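Local coordinates for protein beta-glucuronidase (Dictyoglomus thermophilum, PDB 6XXW) that probably hydrolyses beta-D-glucuronides, releasing glucuronic acid, as a family 2 glycoside hydrolase, at residues Y300-K306 against A334-S340; G220-V225 against E237-K241; A508-S512 against F522-Q527; S458-I464 against W493-K499. All coordinates share one frame; numbering follows the deposited sequence. Where two conformers were deposited one is given.

Contacts 1, 3 and 4 belong to the TIM barrel domain, while contact 2 lies in a separate beta domain, its centre about 37 Å from that of contact 1. Contact 1 is the most central. It pairs two parallel barrel strands, and its polar groups are held by asparagine, serine and backbone bonds. Contact 4 reaches the same sheet from outside, where a helix covers a strand; it is mostly apolar, with a lysine and waters at its edge. Contact 3 is buried too, but far from the centre and at a subunit boundary, and water joins its backbones. Contact 2 is the most peripheral, an antiparallel hairpin end with several exposed side chains.

Contact 1 (Y300-K306 against A334-S340); sequences YFKGFGK and ANSFRTS
N335 reaches the backbone of Y300 and K302 because its chi1 of 61° places CG between its own N and carbonyl carbon. Both ends of the amide are then used. ND2 donates to Y300 O at 2.9 Å, in the amide plane and nearly straight. OD1 accepts from K302 N at 2.8 Å, with the donor tilted from the carbonyl plane. The hydroxyl of S336, which is also bonded to H548, donates to N335 OD1, so two donors grip that oxygen. N335 N bonds K302 O at 2.8 Å. With an alanine here, Y300 O and K302 N would probably lose these mates, and the S336 hydroxyl would lose an acceptor.

Further on, the strands run parallel. R338 N donates to F304 O at 3.0 Å, and K306 N to R338 O. G303 CA lies only 3.2 Å from S336 O, where a side chain would clash. S340 OG closes the end with a 2.7 Å bond to K306 O. K306 CD makes a CH-pi contact over one face of the F337 ring, 3.8 Å from its centroid, and K306 NZ goes on to a salt bridge with D325. F304 and F337 share one face of the sheet and pack on L329 of helix 319-332, which completes the beta-alpha-beta unit.

R338 is on the other face, with salt bridges to E362 and E505. A Tris molecule, probably from the crystallisation liquor, lies about 5 Å from its side chain and may mark a pocket. The chemistry is thus divided: phenylalanines face the helix, a salt-bridged guanidinium the other side.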
# COMPACT_ATOMS: atom_id res chain seq x y z
N TYR A 300 -8.29 4.47 35.94
CA TYR A 300 -8.50 3.51 34.86
C TYR A 300 -7.44 3.74 33.79
O TYR A 300 -7.41 4.81 33.17
CB TYR A 300 -9.90 3.61 34.24
CG TYR A 300 -10.17 2.47 33.27
CD1 TYR A 300 -9.94 2.61 31.90
CD2 TYR A 300 -10.60 1.23 33.74
CE1 TYR A 300 -10.17 1.55 31.02
CE2 TYR A 300 -10.83 0.17 32.88
CZ TYR A 300 -10.61 0.32 31.53
OH TYR A 300 -10.85 -0.76 30.70
N PHE A 301 -6.59 2.74 33.57
CA PHE A 301 -5.53 2.86 32.56
C PHE A 301 -6.13 2.80 31.16
O PHE A 301 -6.84 1.85 30.82
CB PHE A 301 -4.51 1.72 32.67
CG PHE A 301 -3.68 1.75 33.90
CD1 PHE A 301 -4.18 1.27 35.10
CD2 PHE A 301 -2.38 2.23 33.85
CE1 PHE A 301 -3.39 1.28 36.25
CE2 PHE A 301 -1.59 2.24 35.01
CZ PHE A 301 -2.10 1.76 36.20
N LYS A 302 -5.74 3.77 30.36
CA LYS A 302 -6.10 3.80 28.93
C LYS A 302 -4.78 3.96 28.18
O LYS A 302 -4.21 4.98 28.31
CB LYS A 302 -7.06 4.94 28.63
CG LYS A 302 -8.42 4.86 29.29
CD LYS A 302 -9.26 6.08 29.09
CE LYS A 302 -8.56 7.38 29.38
NZ LYS A 302 -9.47 8.53 29.23
N GLY A 303 -4.34 2.96 27.44
CA GLY A 303 -3.04 3.16 26.81
C GLY A 303 -2.50 2.00 26.02
O GLY A 303 -3.24 1.27 25.46
N PHE A 304 -1.05 1.98 26.11
CA PHE A 304 -0.40 1.09 25.16
C PHE A 304 0.75 0.33 25.78
O PHE A 304 1.18 0.65 26.83
CB PHE A 304 0.09 1.88 23.95
CG PHE A 304 -1.01 2.51 23.15
CD1 PHE A 304 -1.70 1.79 22.19
CD2 PHE A 304 -1.35 3.84 23.35
CE1 PHE A 304 -2.72 2.37 21.46
CE2 PHE A 304 -2.37 4.43 22.62
CZ PHE A 304 -3.05 3.69 21.67
N GLY A 305 1.16 -0.75 25.21
CA GLY A 305 2.53 -1.22 25.32
C GLY A 305 3.29 -0.53 24.20
O GLY A 305 2.75 -0.46 23.09
N LYS A 306 4.45 0.05 24.50
CA LYS A 306 5.23 0.71 23.45
C LYS A 306 6.50 -0.10 23.16
O LYS A 306 6.56 -1.20 23.53
CB LYS A 306 5.56 2.13 23.91
CG LYS A 306 4.41 3.11 23.91
CD LYS A 306 4.80 4.50 24.30
CE LYS A 306 4.91 5.48 23.17
NZ LYS A 306 5.97 5.15 22.21
N ALA A 334 -5.02 8.70 25.51
CA ALA A 334 -4.39 7.76 26.42
C ALA A 334 -3.90 8.49 27.66
O ALA A 334 -3.60 9.68 27.62
CB ALA A 334 -3.21 7.07 25.74
N ASN A 335 -3.82 7.76 28.76
CA ASN A 335 -3.29 8.34 29.98
C ASN A 335 -2.11 7.55 30.53
O ASN A 335 -1.61 7.88 31.61
CB ASN A 335 -4.40 8.46 31.04
CG ASN A 335 -5.01 7.12 31.43
OD1 ASN A 335 -4.41 6.06 31.22
ND2 ASN A 335 -6.21 7.16 32.02
N SER A 336 -1.64 6.52 29.82
CA SER A 336 -0.64 5.62 30.39
C SER A 336 0.01 4.78 29.31
O SER A 336 -0.56 4.57 28.24
CB SER A 336 -1.28 4.69 31.44
OG SER A 336 -2.35 3.93 30.89
N PHE A 337 1.21 4.26 29.61
CA PHE A 337 1.76 3.17 28.82
C PHE A 337 2.68 2.32 29.68
O PHE A 337 3.06 2.70 30.79
CB PHE A 337 2.49 3.65 27.55
CG PHE A 337 3.71 4.50 27.81
CD1 PHE A 337 4.96 3.92 27.97
CD2 PHE A 337 3.60 5.88 27.82
CE1 PHE A 337 6.09 4.71 28.20
CE2 PHE A 337 4.72 6.68 28.05
CZ PHE A 337 5.97 6.09 28.23
N ARG A 338 3.03 1.15 29.16
CA ARG A 338 4.02 0.27 29.77
C ARG A 338 5.28 0.32 28.92
O ARG A 338 5.20 0.37 27.70
CB ARG A 338 3.48 -1.18 29.88
CG ARG A 338 4.52 -2.21 30.38
CD ARG A 338 3.88 -3.57 30.71
NE ARG A 338 3.13 -4.12 29.57
CZ ARG A 338 3.48 -5.19 28.87
NH1 ARG A 338 4.59 -5.87 29.16
NH2 ARG A 338 2.72 -5.59 27.88
N THR A 339 6.44 0.35 29.58
CA THR A 339 7.71 0.33 28.85
C THR A 339 8.09 -1.10 28.47
O THR A 339 9.13 -1.64 28.85
CB THR A 339 8.84 0.98 29.66
OG1 THR A 339 9.26 0.12 30.72
CG2 THR A 339 8.41 2.35 30.24
N SER A 340 7.21 -1.73 27.69
CA SER A 340 7.54 -3.03 27.12
C SER A 340 8.79 -2.92 26.25
O SER A 340 8.88 -2.00 25.42
CB SER A 340 6.34 -3.55 26.32
OG SER A 340 5.66 -2.48 25.68

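Contact 2 (G220-V225 against E237-K241); sequences GNNFQV and ENFGK
The beta hairpin of strands 223-228 and 234-239 has its open end here, where F223-V225 pair with N238-G240. The domain is probably the immunoglobulin-like one of family 2. V225 and N238 form a hydrogen-bonded pair, with V225 N to N238 O at 2.8 Å and N238 N to V225 O at 2.9 Å. G240 N adds a bond to F223 O. At the backbone angles of G240 a side chain would be jammed against the preceding carbonyl.

Q224 and F239 are the non-hydrogen-bonded pair. Their side chains lie alongside each other, with Q224 CG 3.4 Å from F239 CE1. F239 has two conformers, so this detail is tentative.

K241 is extended all along its chain. Its CG touches F223 CE2 at 3.6 Å, and the F223 ring packs further on I216 and I265. K241 NZ donates a hydrogen bond to G220 O at 2.8 Å, nearly in line with the C=O bond. It donates another to N221 OD1 at 3.1 Å, from above the carbonyl plane. S218 O is a third acceptor.

The lysine charge is therefore met by neutral oxygens. K241, just after the second strand, thereby ties itself to the chain before the first.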
# COMPACT_ATOMS: atom_id res chain seq x y z
N GLY A 220 29.43 15.77 51.28
CA GLY A 220 29.11 17.00 51.97
C GLY A 220 27.95 16.82 52.95
O GLY A 220 27.24 15.81 52.95
N ASN A 221 27.77 17.83 53.80
CA ASN A 221 26.73 17.75 54.82
C ASN A 221 25.87 18.99 54.99
O ASN A 221 24.82 18.88 55.63
CB ASN A 221 27.36 17.39 56.17
CG ASN A 221 27.91 15.99 56.18
OD1 ASN A 221 27.15 15.03 56.01
ND2 ASN A 221 29.22 15.85 56.34
N ASN A 222 26.25 20.15 54.47
CA ASN A 222 25.47 21.38 54.63
C ASN A 222 24.69 21.61 53.34
O ASN A 222 25.28 21.89 52.30
CB ASN A 222 26.35 22.59 54.93
CG ASN A 222 27.48 22.28 55.86
OD1 ASN A 222 27.32 21.53 56.83
ND2 ASN A 222 28.64 22.86 55.59
N PHE A 223 23.36 21.55 53.43
CA PHE A 223 22.49 21.67 52.27
C PHE A 223 21.36 22.63 52.56
O PHE A 223 20.79 22.64 53.65
CB PHE A 223 21.92 20.30 51.87
CG PHE A 223 22.95 19.34 51.39
CD1 PHE A 223 23.31 19.30 50.05
CD2 PHE A 223 23.56 18.47 52.28
CE1 PHE A 223 24.27 18.41 49.62
CE2 PHE A 223 24.52 17.59 51.85
CZ PHE A 223 24.88 17.56 50.52
N GLN A 224 21.04 23.45 51.56
CA GLN A 224 19.79 24.19 51.52
C GLN A 224 18.97 23.62 50.37
O GLN A 224 19.49 23.44 49.27
CB GLN A 224 20.02 25.69 51.31
CG GLN A 224 18.72 26.48 51.29
CD GLN A 224 18.91 27.95 50.93
OE1 GLN A 224 19.69 28.29 50.04
NE2 GLN A 224 18.18 28.82 51.62
N VAL A 225 17.71 23.31 50.64
CA VAL A 225 16.81 22.72 49.66
C VAL A 225 15.60 23.62 49.54
O VAL A 225 15.02 24.03 50.55
CB VAL A 225 16.39 21.29 50.07
CG1 VAL A 225 15.36 20.75 49.11
CG2 VAL A 225 17.62 20.38 50.15
N GLU A 237 11.14 25.39 51.99
CA GLU A 237 12.59 25.43 52.09
C GLU A 237 13.00 24.64 53.32
O GLU A 237 12.24 24.52 54.28
CB GLU A 237 13.14 26.87 52.18
CG GLU A 237 12.85 27.62 53.50
CD GLU A 237 13.75 27.20 54.67
OE1 GLU A 237 14.96 26.96 54.46
OE2 GLU A 237 13.24 27.09 55.81
N ASN A 238 14.23 24.13 53.30
CA ASN A 238 14.75 23.41 54.45
C ASN A 238 16.26 23.39 54.39
O ASN A 238 16.84 23.23 53.31
CB ASN A 238 14.22 21.98 54.53
CG ASN A 238 14.43 21.36 55.91
OD1 ASN A 238 13.93 21.87 56.91
ND2 ASN A 238 15.17 20.26 55.96
N PHE A 239 16.90 23.59 55.54
CA PHE A 239 18.32 23.36 55.71
C PHE A 239 18.50 21.97 56.32
O PHE A 239 17.97 21.70 57.40
CB PHE A 239 18.96 24.42 56.60
CG PHE A 239 18.93 25.80 56.00
CD1 PHE A 239 19.80 26.14 54.98
CD2 PHE A 239 18.04 26.75 56.46
CE1 PHE A 239 19.78 27.41 54.43
CE2 PHE A 239 18.01 28.02 55.91
CZ PHE A 239 18.88 28.35 54.90
N GLY A 240 19.22 21.11 55.61
CA GLY A 240 19.44 19.76 56.10
C GLY A 240 19.68 18.77 54.98
O GLY A 240 19.07 18.87 53.90
N LYS A 241 20.59 17.82 55.23
CA LYS A 241 20.89 16.76 54.28
C LYS A 241 19.71 15.80 54.12
O LYS A 241 19.57 15.17 53.06
CB LYS A 241 22.13 16.00 54.74
CG LYS A 241 22.75 15.07 53.72
CD LYS A 241 24.08 14.50 54.25
CE LYS A 241 24.83 13.72 53.18
NZ LYS A 241 26.19 13.25 53.62

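Contact 3 (A508-S512 against F522-Q527); sequences ADAIS and FTEEYQ
A508 and A510 pack tightly on the first turn of helix 524-538. A508 CB lies 3.9 Å from Q527 CA, and it also meets the edge of the Y526 ring. A510 CB is 3.3 Å from Q527 OE1. The Q527 side chain gets there by staying extended, with CG anti to its backbone N (chi1 173°), and it runs along the backbone of A508. Its NE2 is held by G570 O. I511 N donates to F522 O at 3.0 Å, the one direct hydrogen bond between the segments. Next to it F522 CA makes a CA-H...O contact with D509 O. The F522 ring lies against D509 CB and meets W472 edge to face.

Two waters bridge the segments beside these contacts. One donates to D509 O at 2.6 Å and to T523 O, and accepts from F522 N. The other accepts from A508 N at 3.2 Å and from Q527 NE2. Toward S512, which is partly exposed, the two segments touch less. S512 OG stays 3.9 Å from E524 OE2, and each has other partners. E524 OE2 accepts from G513 N of its own chain and from H515 of a neighbouring subunit; S512 OG bonds G513 O of that neighbour. I511 packs on F514 of yet another subunit.

T523 is the N-cap of helix 524-538. Its OG1 accepts from Y526 N at 3.1 Å and is also bonded to L520 O. The loop that follows barrel strand 501-505 folds back on this capped start of the next barrel helix, at a place where subunits of the tetramer meet.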
# COMPACT_ATOMS: atom_id res chain seq x y z
N ALA A 508 -4.13 -7.19 17.05
CA ALA A 508 -4.06 -7.96 15.82
C ALA A 508 -3.13 -7.24 14.85
O ALA A 508 -3.11 -6.01 14.83
CB ALA A 508 -5.45 -8.12 15.21
N ASP A 509 -2.34 -8.00 14.08
CA ASP A 509 -1.54 -7.37 13.03
C ASP A 509 -2.46 -6.78 11.97
O ASP A 509 -3.47 -7.39 11.60
CB ASP A 509 -0.61 -8.38 12.36
CG ASP A 509 0.48 -8.89 13.28
OD1 ASP A 509 0.17 -9.76 14.13
OD2 ASP A 509 1.63 -8.43 13.14
N ALA A 510 -2.15 -5.56 11.51
CA ALA A 510 -2.90 -4.93 10.43
C ALA A 510 -1.93 -4.23 9.48
O ALA A 510 -1.17 -3.36 9.91
CB ALA A 510 -3.94 -3.93 10.96
N ILE A 511 -1.94 -4.63 8.22
CA ILE A 511 -1.17 -3.91 7.21
C ILE A 511 -1.96 -2.66 6.84
O ILE A 511 -3.14 -2.76 6.49
CB ILE A 511 -0.90 -4.78 5.98
CG1 ILE A 511 -0.29 -6.13 6.35
CG2 ILE A 511 -0.01 -4.02 4.99
CD1 ILE A 511 0.93 -6.03 7.21
N SER A 512 -1.32 -1.50 6.91
CA SER A 512 -1.98 -0.27 6.52
C SER A 512 -2.47 -0.36 5.07
O SER A 512 -1.70 -0.71 4.17
CB SER A 512 -1.01 0.91 6.69
OG SER A 512 -1.68 2.14 6.45
N PHE A 522 -5.24 -9.53 9.39
CA PHE A 522 -4.25 -8.62 8.81
C PHE A 522 -4.90 -7.38 8.19
O PHE A 522 -4.19 -6.52 7.68
CB PHE A 522 -3.31 -9.29 7.79
CG PHE A 522 -2.35 -10.28 8.42
CD1 PHE A 522 -2.65 -11.64 8.47
CD2 PHE A 522 -1.15 -9.84 8.98
CE1 PHE A 522 -1.77 -12.55 9.08
CE2 PHE A 522 -0.25 -10.76 9.59
CZ PHE A 522 -0.58 -12.10 9.63
N THR A 523 -6.22 -7.24 8.25
CA THR A 523 -6.87 -6.03 7.76
C THR A 523 -7.07 -5.05 8.91
O THR A 523 -7.09 -5.42 10.08
CB THR A 523 -8.21 -6.36 7.11
OG1 THR A 523 -9.11 -6.89 8.09
CG2 THR A 523 -8.02 -7.41 6.00
N GLU A 524 -7.22 -3.77 8.55
CA GLU A 524 -7.52 -2.76 9.56
C GLU A 524 -8.86 -3.03 10.23
O GLU A 524 -9.02 -2.76 11.42
CB GLU A 524 -7.50 -1.36 8.93
CG GLU A 524 -6.16 -0.99 8.29
CD GLU A 524 -6.04 0.51 7.96
OE1 GLU A 524 -6.65 1.33 8.69
OE2 GLU A 524 -5.36 0.85 6.97
N GLU A 525 -9.83 -3.57 9.47
CA GLU A 525 -11.14 -3.87 10.04
C GLU A 525 -11.03 -4.93 11.13
O GLU A 525 -11.67 -4.81 12.18
CB GLU A 525 -12.10 -4.34 8.94
CG GLU A 525 -12.68 -3.19 8.12
CD GLU A 525 -11.71 -2.66 7.09
OE1 GLU A 525 -10.65 -3.30 6.87
OE2 GLU A 525 -11.99 -1.60 6.49
N TYR A 526 -10.26 -5.99 10.88
CA TYR A 526 -10.17 -7.06 11.87
C TYR A 526 -9.54 -6.55 13.15
O TYR A 526 -10.01 -6.86 14.25
CB TYR A 526 -9.37 -8.24 11.30
CG TYR A 526 -9.56 -9.51 12.11
CD1 TYR A 526 -8.80 -9.75 13.26
CD2 TYR A 526 -10.51 -10.46 11.74
CE1 TYR A 526 -8.98 -10.90 14.01
CE2 TYR A 526 -10.68 -11.62 12.47
CZ TYR A 526 -9.91 -11.83 13.61
OH TYR A 526 -10.08 -12.98 14.35
N GLN A 527 -8.49 -5.73 13.02
CA GLN A 527 -7.85 -5.16 14.20
C GLN A 527 -8.85 -4.34 15.02
O GLN A 527 -8.93 -4.49 16.25
CB GLN A 527 -6.64 -4.32 13.79
CG GLN A 527 -5.99 -3.55 14.95
CD GLN A 527 -4.92 -2.58 14.47
OE1 GLN A 527 -5.05 -1.96 13.42
NE2 GLN A 527 -3.85 -2.44 15.24
O HOH W 1 -3.22 -4.18 17.55
O HOH W 2 -6.01 -7.73 11.48

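Contact 4 (S458-I464 against W493-K499); sequences SKYVDVI and WYELYRK
I464 meets three side chains of the helix end and the residues after it. Its CG2 touches W493 CE3 at 3.5 Å. Its CD1, turned there by a chi2 of -92°, lies 3.9 Å from Y497 CD2, and the two side chains cross at about a right angle. Its CG1 is 4.0 Å from K499 CB.

K499 also crosses I464 at about a right angle and goes on to the loop. Its chain runs extended to CE and turns at chi4 (-56°), which sends NZ to V461 O at 3.1 Å, a weak hydrogen bond. A water links K499 NZ to K459 O. A second water accepts from K459 N and is weakly bonded to Y497 OH. K459 CB also rests 4.1 Å from Y497 CE1. A serine in place of K499 would probably open a gap beside I464 and leave V461 O without this donor.

The next shell fixes these groups. S458 OG, at the edge of the W493 ring and 3.7 Å from its CZ3, is hydrogen-bonded to E448. Y497 OH is bonded to A452 O. The backbone of I464 pairs with I502 of strand 501-505, and W493 packs on I501. Helix 482-497 thus lies over strand 463-467 in a barrel beta-alpha-beta unit.

The chemistry changes across the contact: in the inner part I464 packs against both rings with two different carbons, and the outer rim relies on a lysine, a backbone carbonyl and waters.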
# COMPACT_ATOMS: atom_id res chain seq x y z
N SER A 458 1.79 -15.01 39.88
CA SER A 458 0.89 -13.85 39.98
C SER A 458 0.32 -13.68 41.38
O SER A 458 -0.07 -12.56 41.75
CB SER A 458 -0.25 -13.96 38.97
OG SER A 458 0.17 -13.49 37.68
N LYS A 459 0.23 -14.75 42.18
CA LYS A 459 -0.27 -14.61 43.54
C LYS A 459 0.60 -13.70 44.40
O LYS A 459 0.14 -13.25 45.46
CB LYS A 459 -0.42 -15.99 44.21
CG LYS A 459 0.81 -16.90 44.12
CD LYS A 459 0.46 -18.34 44.54
CE LYS A 459 1.69 -19.25 44.62
NZ LYS A 459 1.33 -20.70 44.81
N TYR A 460 1.84 -13.41 43.97
CA TYR A 460 2.78 -12.60 44.74
C TYR A 460 2.81 -11.12 44.36
O TYR A 460 3.53 -10.36 45.02
CB TYR A 460 4.20 -13.18 44.61
CG TYR A 460 4.35 -14.59 45.15
CD1 TYR A 460 4.31 -14.85 46.52
CD2 TYR A 460 4.53 -15.67 44.29
CE1 TYR A 460 4.46 -16.14 47.01
CE2 TYR A 460 4.69 -16.97 44.77
CZ TYR A 460 4.64 -17.19 46.15
OH TYR A 460 4.79 -18.47 46.64
N VAL A 461 2.07 -10.68 43.34
CA VAL A 461 2.14 -9.27 42.94
C VAL A 461 0.92 -8.48 43.42
O VAL A 461 -0.01 -9.05 44.01
CB VAL A 461 2.31 -9.14 41.41
CG1 VAL A 461 3.59 -9.86 40.96
CG2 VAL A 461 1.10 -9.69 40.69
N ASP A 462 0.92 -7.16 43.18
CA ASP A 462 -0.16 -6.29 43.63
C ASP A 462 -1.29 -6.16 42.62
O ASP A 462 -2.46 -6.02 43.00
CB ASP A 462 0.37 -4.89 43.93
CG ASP A 462 1.36 -4.87 45.08
OD1 ASP A 462 1.03 -5.41 46.15
OD2 ASP A 462 2.45 -4.31 44.90
N VAL A 463 -0.96 -6.19 41.34
CA VAL A 463 -1.92 -6.00 40.25
C VAL A 463 -1.63 -7.07 39.21
O VAL A 463 -0.46 -7.35 38.92
CB VAL A 463 -1.81 -4.59 39.63
CG1 VAL A 463 -2.73 -4.46 38.40
CG2 VAL A 463 -2.14 -3.53 40.66
N ILE A 464 -2.68 -7.68 38.66
CA ILE A 464 -2.55 -8.70 37.63
C ILE A 464 -2.55 -8.04 36.26
O ILE A 464 -3.45 -7.26 35.95
CB ILE A 464 -3.67 -9.75 37.73
CG1 ILE A 464 -3.69 -10.39 39.12
CG2 ILE A 464 -3.55 -10.79 36.60
CD1 ILE A 464 -2.89 -11.65 39.25
N TRP A 493 -9.25 -15.18 36.67
CA TRP A 493 -8.15 -14.45 37.30
C TRP A 493 -8.60 -13.78 38.58
O TRP A 493 -7.89 -13.80 39.60
CB TRP A 493 -7.56 -13.41 36.35
CG TRP A 493 -6.68 -13.98 35.27
CD1 TRP A 493 -7.06 -14.31 34.00
CD2 TRP A 493 -5.27 -14.28 35.36
NE1 TRP A 493 -5.98 -14.78 33.29
CE2 TRP A 493 -4.88 -14.79 34.10
CE3 TRP A 493 -4.32 -14.17 36.38
CZ2 TRP A 493 -3.57 -15.18 33.83
CZ3 TRP A 493 -3.00 -14.56 36.10
CH2 TRP A 493 -2.64 -15.06 34.84
N TYR A 494 -9.78 -13.15 38.56
CA TYR A 494 -10.21 -12.42 39.74
C TYR A 494 -10.61 -13.37 40.86
O TYR A 494 -10.34 -13.11 42.04
CB TYR A 494 -11.36 -11.47 39.44
CG TYR A 494 -11.65 -10.61 40.65
CD1 TYR A 494 -10.70 -9.71 41.12
CD2 TYR A 494 -12.84 -10.74 41.35
CE1 TYR A 494 -10.94 -8.94 42.24
CE2 TYR A 494 -13.10 -9.96 42.47
CZ TYR A 494 -12.14 -9.07 42.91
OH TYR A 494 -12.37 -8.30 44.02
N GLU A 495 -11.27 -14.48 40.50
CA GLU A 495 -11.70 -15.45 41.50
C GLU A 495 -10.51 -16.09 42.21
O GLU A 495 -10.58 -16.37 43.41
CB GLU A 495 -12.57 -16.51 40.82
CG GLU A 495 -12.94 -17.72 41.68
CD GLU A 495 -13.67 -17.34 42.97
OE1 GLU A 495 -13.39 -17.98 44.01
OE2 GLU A 495 -14.51 -16.42 42.94
N LEU A 496 -9.41 -16.32 41.48
CA LEU A 496 -8.25 -16.94 42.10
C LEU A 496 -7.43 -15.96 42.92
O LEU A 496 -6.87 -16.34 43.95
CB LEU A 496 -7.35 -17.58 41.03
CG LEU A 496 -7.95 -18.81 40.34
CD1 LEU A 496 -7.10 -19.24 39.15
CD2 LEU A 496 -8.10 -19.94 41.35
N TYR A 497 -7.30 -14.70 42.48
CA TYR A 497 -6.31 -13.81 43.08
C TYR A 497 -6.89 -12.55 43.73
O TYR A 497 -6.19 -11.94 44.54
CB TYR A 497 -5.26 -13.41 42.03
CG TYR A 497 -4.66 -14.64 41.40
CD1 TYR A 497 -3.99 -15.58 42.18
CD2 TYR A 497 -4.81 -14.91 40.04
CE1 TYR A 497 -3.47 -16.73 41.63
CE2 TYR A 497 -4.28 -16.05 39.47
CZ TYR A 497 -3.62 -16.96 40.27
OH TYR A 497 -3.10 -18.11 39.74
N ARG A 498 -8.12 -12.16 43.40
CA ARG A 498 -8.81 -11.06 44.08
C ARG A 498 -8.00 -9.76 44.06
O ARG A 498 -7.94 -9.03 45.05
CB ARG A 498 -9.18 -11.43 45.52
CG ARG A 498 -10.17 -12.59 45.61
N LYS A 499 -7.37 -9.48 42.92
CA LYS A 499 -6.55 -8.29 42.72
C LYS A 499 -7.10 -7.51 41.54
O LYS A 499 -7.81 -8.07 40.70
CB LYS A 499 -5.09 -8.69 42.44
CG LYS A 499 -4.39 -9.43 43.58
CD LYS A 499 -3.02 -9.93 43.12
CE LYS A 499 -2.46 -11.00 44.06
NZ LYS A 499 -2.38 -10.52 45.47
O HOH W 3 -0.31 -17.41 40.91
O HOH W 4 -2.11 -13.44 46.42